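Local coordinates for protein glycosyl hydrolase (Rhizobium leguminosarum bv. trifolii, PDB 5NDX) that probably hydrolyses O-glycosidic bonds as a family 39 glycosidase, a bacterial counterpart of human alpha-L-iduronidase, at residues Tyr159-Asp171 / Thr203-Asp215. The protein carries 2 engineered substitutions. Residues are numbered along the deposited sequence; the frame is centred on the assembly and turned at random.
Sequences YTNYYDACVAGLD and TSCLTGDGPPRID
On the outside of the family 39 TIM barrel, helix 155-171 is met by the loop that leads from helix 190-200 into strand 216-219, with D164, Y163 and D171 taking hold of C205 and R213. D164 OD2 accepts the backbone N of C205 at 3.1 Å. The N-H points almost straight at the oxygen (177°) but comes from above the carboxylate plane. The other oxygen, D164 OD1, lies 3.2 Å from P212 CG. A water joins the backbone O of the same residue, D164, to S204 OG. S204 OG accepts the backbone N of L206, an ST turn. L206 CD1 rests on the helix backbone, 3.5 Å from A165 CA, and also touches A168.

P212 and R213 O sit at the edge of the Y163 ring. With chi1 at -170°, this ring swings away from its own backbone N and carries OH to R213 O, to which it donates at 2.7 Å, in the carbonyl plane and on a lone pair. V167 packs on P212 and on R213 CG.

At the helix end, R213 NE (2.9 Å) and NH2 (2.8 Å) both bond D171 OD1, side-on. The carboxylate and guanidinium planes are 17° apart. R213 NH1 makes a salt bridge to D215 OD2, though with a weak hydrogen bond, and also bonds L177 O. D215 OD2 accepts from M179 N as well. The guanidinium thus lies between two carboxylates, which would probably favour its positive charge and limit rotation of its plane.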
loop_
_atom_site.group_PDB
_atom_site.type_symbol
_atom_site.label_atom_id
_atom_site.label_comp_id
_atom_site.label_asym_id
_atom_site.label_seq_id
_atom_site.Cartn_x
_atom_site.Cartn_y
_atom_site.Cartn_z
ATOM N N TYR A 159 26.124 13.456 9.362
ATOM C CA TYR A 159 25.259 12.614 8.525
ATOM C C TYR A 159 26.047 11.489 7.894
ATOM O O TYR A 159 25.668 10.329 7.972
ATOM C CB TYR A 159 24.550 13.421 7.415
ATOM C CG TYR A 159 23.480 12.582 6.722
ATOM C CD1 TYR A 159 22.240 12.368 7.327
ATOM C CD2 TYR A 159 23.736 11.924 5.518
ATOM C CE1 TYR A 159 21.277 11.554 6.737
ATOM C CE2 TYR A 159 22.766 11.122 4.921
ATOM C CZ TYR A 159 21.548 10.940 5.545
ATOM O OH TYR A 159 20.594 10.157 4.987
ATOM N N THR A 160 27.173 11.858 7.312
ATOM C CA THR A 160 28.032 10.928 6.622
ATOM C C THR A 160 28.674 9.900 7.587
ATOM O O THR A 160 28.879 8.738 7.231
ATOM C CB THR A 160 29.005 11.761 5.749
ATOM O OG1 THR A 160 29.185 11.130 4.491
ATOM C CG2 THR A 160 30.329 12.029 6.413
ATOM N N ASN A 161 28.954 10.306 8.825
ATOM C CA ASN A 161 29.434 9.376 9.875
ATOM C C ASN A 161 28.314 8.441 10.363
ATOM O O ASN A 161 28.554 7.291 10.702
ATOM C CB ASN A 161 29.893 10.133 11.132
ATOM C CG ASN A 161 31.152 10.956 10.939
ATOM O OD1 ASN A 161 31.943 10.768 10.009
ATOM N ND2 ASN A 161 31.350 11.861 11.868
ATOM N N TYR A 162 27.134 9.021 10.525
ATOM C CA TYR A 162 25.903 8.274 10.813
ATOM C C TYR A 162 25.662 7.155 9.778
ATOM O O TYR A 162 25.416 6.002 10.166
ATOM C CB TYR A 162 24.723 9.250 10.948
ATOM C CG TYR A 162 23.370 8.624 10.688
ATOM C CD1 TYR A 162 22.712 7.869 11.674
ATOM C CD2 TYR A 162 22.760 8.776 9.462
ATOM C CE1 TYR A 162 21.476 7.290 11.424
ATOM C CE2 TYR A 162 21.534 8.203 9.199
ATOM C CZ TYR A 162 20.913 7.439 10.175
ATOM O OH TYR A 162 19.706 6.894 9.866
ATOM N N TYR A 163 25.783 7.479 8.490
ATOM C CA TYR A 163 25.676 6.477 7.395
ATOM C C TYR A 163 26.716 5.359 7.572
ATOM O O TYR A 163 26.398 4.153 7.553
ATOM C CB TYR A 163 25.799 7.135 5.997
ATOM C CG TYR A 163 25.463 6.168 4.906
ATOM C CD1 TYR A 163 24.130 5.939 4.550
ATOM C CD2 TYR A 163 26.435 5.382 4.330
ATOM C CE1 TYR A 163 23.787 4.981 3.619
ATOM C CE2 TYR A 163 26.119 4.429 3.401
ATOM C CZ TYR A 163 24.777 4.223 3.039
ATOM O OH TYR A 163 24.429 3.248 2.127
ATOM N N ASP A 164 27.962 5.770 7.814
ATOM C CA ASP A 164 29.076 4.843 8.072
ATOM C C ASP A 164 28.773 3.878 9.184
ATOM O O ASP A 164 29.088 2.710 9.089
ATOM C CB ASP A 164 30.356 5.617 8.446
ATOM C CG ASP A 164 30.919 6.431 7.299
ATOM O OD1 ASP A 164 30.744 6.021 6.143
ATOM O OD2 ASP A 164 31.567 7.482 7.554
ATOM N N ALA A 165 28.178 4.403 10.245
ATOM C CA ALA A 165 27.843 3.630 11.447
ATOM C C ALA A 165 26.706 2.642 11.175
ATOM O O ALA A 165 26.761 1.477 11.624
ATOM C CB ALA A 165 27.454 4.586 12.568
ATOM N N CYS A 166 25.667 3.118 10.462
ATOM C CA CYS A 166 24.609 2.209 9.976
ATOM C C CYS A 166 25.195 1.034 9.198
ATOM O O CYS A 166 24.867 -0.099 9.491
ATOM C CB CYS A 166 23.607 2.942 9.075
ATOM S SG CYS A 166 22.641 4.137 9.969
ATOM N N VAL A 167 26.056 1.323 8.217
ATOM C CA VAL A 167 26.629 0.286 7.352
ATOM C C VAL A 167 27.536 -0.643 8.146
ATOM O O VAL A 167 27.457 -1.892 7.991
ATOM C CB VAL A 167 27.398 0.893 6.153
ATOM C CG1 VAL A 167 28.336 -0.110 5.482
ATOM C CG2 VAL A 167 26.416 1.438 5.127
ATOM N N ALA A 168 28.416 -0.067 8.973
ATOM C CA ALA A 168 29.304 -0.945 9.811
ATOM C C ALA A 168 28.451 -1.771 10.784
ATOM O O ALA A 168 28.755 -2.936 11.054
ATOM C CB ALA A 168 30.320 -0.120 10.580
ATOM N N GLY A 169 27.375 -1.163 11.299
ATOM C CA GLY A 169 26.489 -1.874 12.227
ATOM C C GLY A 169 25.822 -3.103 11.624
ATOM O O GLY A 169 25.705 -4.163 12.265
ATOM N N LEU A 170 25.377 -2.966 10.383
ATOM C CA LEU A 170 24.786 -4.118 9.682
ATOM C C LEU A 170 25.895 -5.115 9.307
ATOM O O LEU A 170 25.681 -6.324 9.394
ATOM C CB LEU A 170 24.058 -3.687 8.403
ATOM C CG LEU A 170 22.893 -2.700 8.583
ATOM C CD1 LEU A 170 22.370 -2.228 7.239
ATOM C CD2 LEU A 170 21.774 -3.321 9.389
ATOM N N ASP A 171 27.015 -4.607 8.797
ATOM C CA ASP A 171 28.131 -5.484 8.354
ATOM C C ASP A 171 28.666 -6.381 9.485
ATOM O O ASP A 171 29.025 -7.512 9.210
ATOM C CB ASP A 171 29.283 -4.690 7.704
ATOM C CG ASP A 171 28.950 -4.217 6.284
ATOM O OD1 ASP A 171 27.820 -4.471 5.825
ATOM O OD2 ASP A 171 29.806 -3.593 5.610
ATOM N N THR A 203 35.525 7.985 2.144
ATOM C CA THR A 203 35.992 6.835 2.931
ATOM C C THR A 203 35.298 6.802 4.290
ATOM O O THR A 203 35.034 7.836 4.899
ATOM C CB THR A 203 37.544 6.856 3.135
ATOM O OG1 THR A 203 37.890 8.067 3.790
ATOM C CG2 THR A 203 38.341 6.798 1.782
ATOM N N SER A 204 34.987 5.602 4.739
ATOM C CA SER A 204 34.254 5.424 5.984
ATOM C C SER A 204 35.120 5.865 7.148
ATOM O O SER A 204 36.273 5.479 7.229
ATOM C CB SER A 204 33.878 3.955 6.164
ATOM O OG SER A 204 33.574 3.676 7.522
ATOM N N CYS A 205 34.539 6.616 8.071
ATOM C CA CYS A 205 35.211 7.008 9.288
ATOM C C CYS A 205 35.404 5.882 10.297
ATOM O O CYS A 205 35.979 6.141 11.342
ATOM C CB CYS A 205 34.428 8.140 9.977
ATOM S SG CYS A 205 32.877 7.637 10.808
ATOM N N LEU A 206 34.913 4.665 10.039
ATOM C CA LEU A 206 35.023 3.548 11.000
ATOM C C LEU A 206 35.941 2.421 10.555
ATOM O O LEU A 206 36.661 1.844 11.369
ATOM C CB LEU A 206 33.651 2.955 11.290
ATOM C CG LEU A 206 32.736 3.830 12.136
ATOM C CD1 LEU A 206 31.311 3.309 11.988
ATOM C CD2 LEU A 206 33.149 3.867 13.603
ATOM N N THR A 207 35.856 2.064 9.279
ATOM C CA THR A 207 36.924 1.348 8.608
ATOM C C THR A 207 37.838 2.542 8.314
ATOM O O THR A 207 37.695 3.600 8.938
ATOM C CB THR A 207 36.437 0.639 7.312
ATOM O OG1 THR A 207 36.224 1.599 6.265
ATOM C CG2 THR A 207 35.124 -0.146 7.541
ATOM N N GLY A 208 38.760 2.438 7.381
ATOM C CA GLY A 208 39.373 3.680 6.872
ATOM C C GLY A 208 39.661 3.508 5.416
ATOM O O GLY A 208 40.560 4.136 4.869
ATOM N N ASP A 209 38.819 2.708 4.789
ATOM C CA ASP A 209 39.237 1.852 3.714
ATOM C C ASP A 209 38.114 1.816 2.698
ATOM O O ASP A 209 37.370 0.847 2.607
ATOM C CB ASP A 209 39.514 0.459 4.295
ATOM C CG ASP A 209 39.873 -0.562 3.235
ATOM O OD1 ASP A 209 40.573 -0.188 2.263
ATOM O OD2 ASP A 209 39.449 -1.732 3.374
ATOM N N GLY A 210 37.991 2.904 1.951
ATOM C CA GLY A 210 37.003 2.977 0.898
ATOM C C GLY A 210 35.635 3.393 1.415
ATOM O O GLY A 210 35.396 3.459 2.634
ATOM N N PRO A 211 34.729 3.699 0.479
ATOM C CA PRO A 211 33.422 4.247 0.849
ATOM C C PRO A 211 32.502 3.188 1.452
ATOM O O PRO A 211 32.606 2.018 1.097
ATOM C CB PRO A 211 32.870 4.763 -0.485
ATOM C CG PRO A 211 33.502 3.875 -1.502
ATOM C CD PRO A 211 34.860 3.486 -0.976
ATOM N N PRO A 212 31.603 3.590 2.370
ATOM C CA PRO A 212 30.574 2.638 2.812
ATOM C C PRO A 212 29.677 2.219 1.637
ATOM O O PRO A 212 29.487 2.988 0.689
ATOM C CB PRO A 212 29.781 3.444 3.837
ATOM C CG PRO A 212 29.884 4.832 3.333
ATOM C CD PRO A 212 31.305 4.953 2.849
ATOM N N ARG A 213 29.217 0.981 1.666
ATOM C CA ARG A 213 28.362 0.460 0.602
ATOM C C ARG A 213 27.006 1.193 0.568
ATOM O O ARG A 213 26.557 1.765 1.581
ATOM C CB ARG A 213 28.132 -1.035 0.779
ATOM C CG ARG A 213 27.343 -1.425 2.028
ATOM C CD ARG A 213 27.127 -2.938 2.039
ATOM N NE ARG A 213 26.683 -3.376 3.366
ATOM C CZ ARG A 213 25.411 -3.572 3.748
ATOM N NH1 ARG A 213 24.387 -3.395 2.898
ATOM N NH2 ARG A 213 25.160 -3.971 4.997
ATOM N N ILE A 214 26.404 1.196 -0.612
ATOM C CA ILE A 214 25.036 1.671 -0.794
ATOM C C ILE A 214 24.376 0.744 -1.806
ATOM O O ILE A 214 24.886 0.541 -2.910
ATOM C CB ILE A 214 24.972 3.167 -1.177
ATOM C CG1 ILE A 214 23.506 3.628 -1.284
ATOM C CG2 ILE A 214 25.708 3.446 -2.477
ATOM C CD1 ILE A 214 23.323 5.144 -1.271
ATOM N N ASP A 215 23.270 0.131 -1.395
ATOM C CA ASP A 215 22.585 -0.857 -2.212
ATOM C C ASP A 215 21.445 -0.251 -3.010
ATOM O O ASP A 215 21.000 -0.861 -3.944
ATOM C CB ASP A 215 22.075 -1.962 -1.326
ATOM C CG ASP A 215 23.219 -2.710 -0.621
ATOM O OD1 ASP A 215 24.115 -3.161 -1.331
ATOM O OD2 ASP A 215 23.246 -2.809 0.616
HETATM O O HOH W 1 31.273 2.257 7.522
#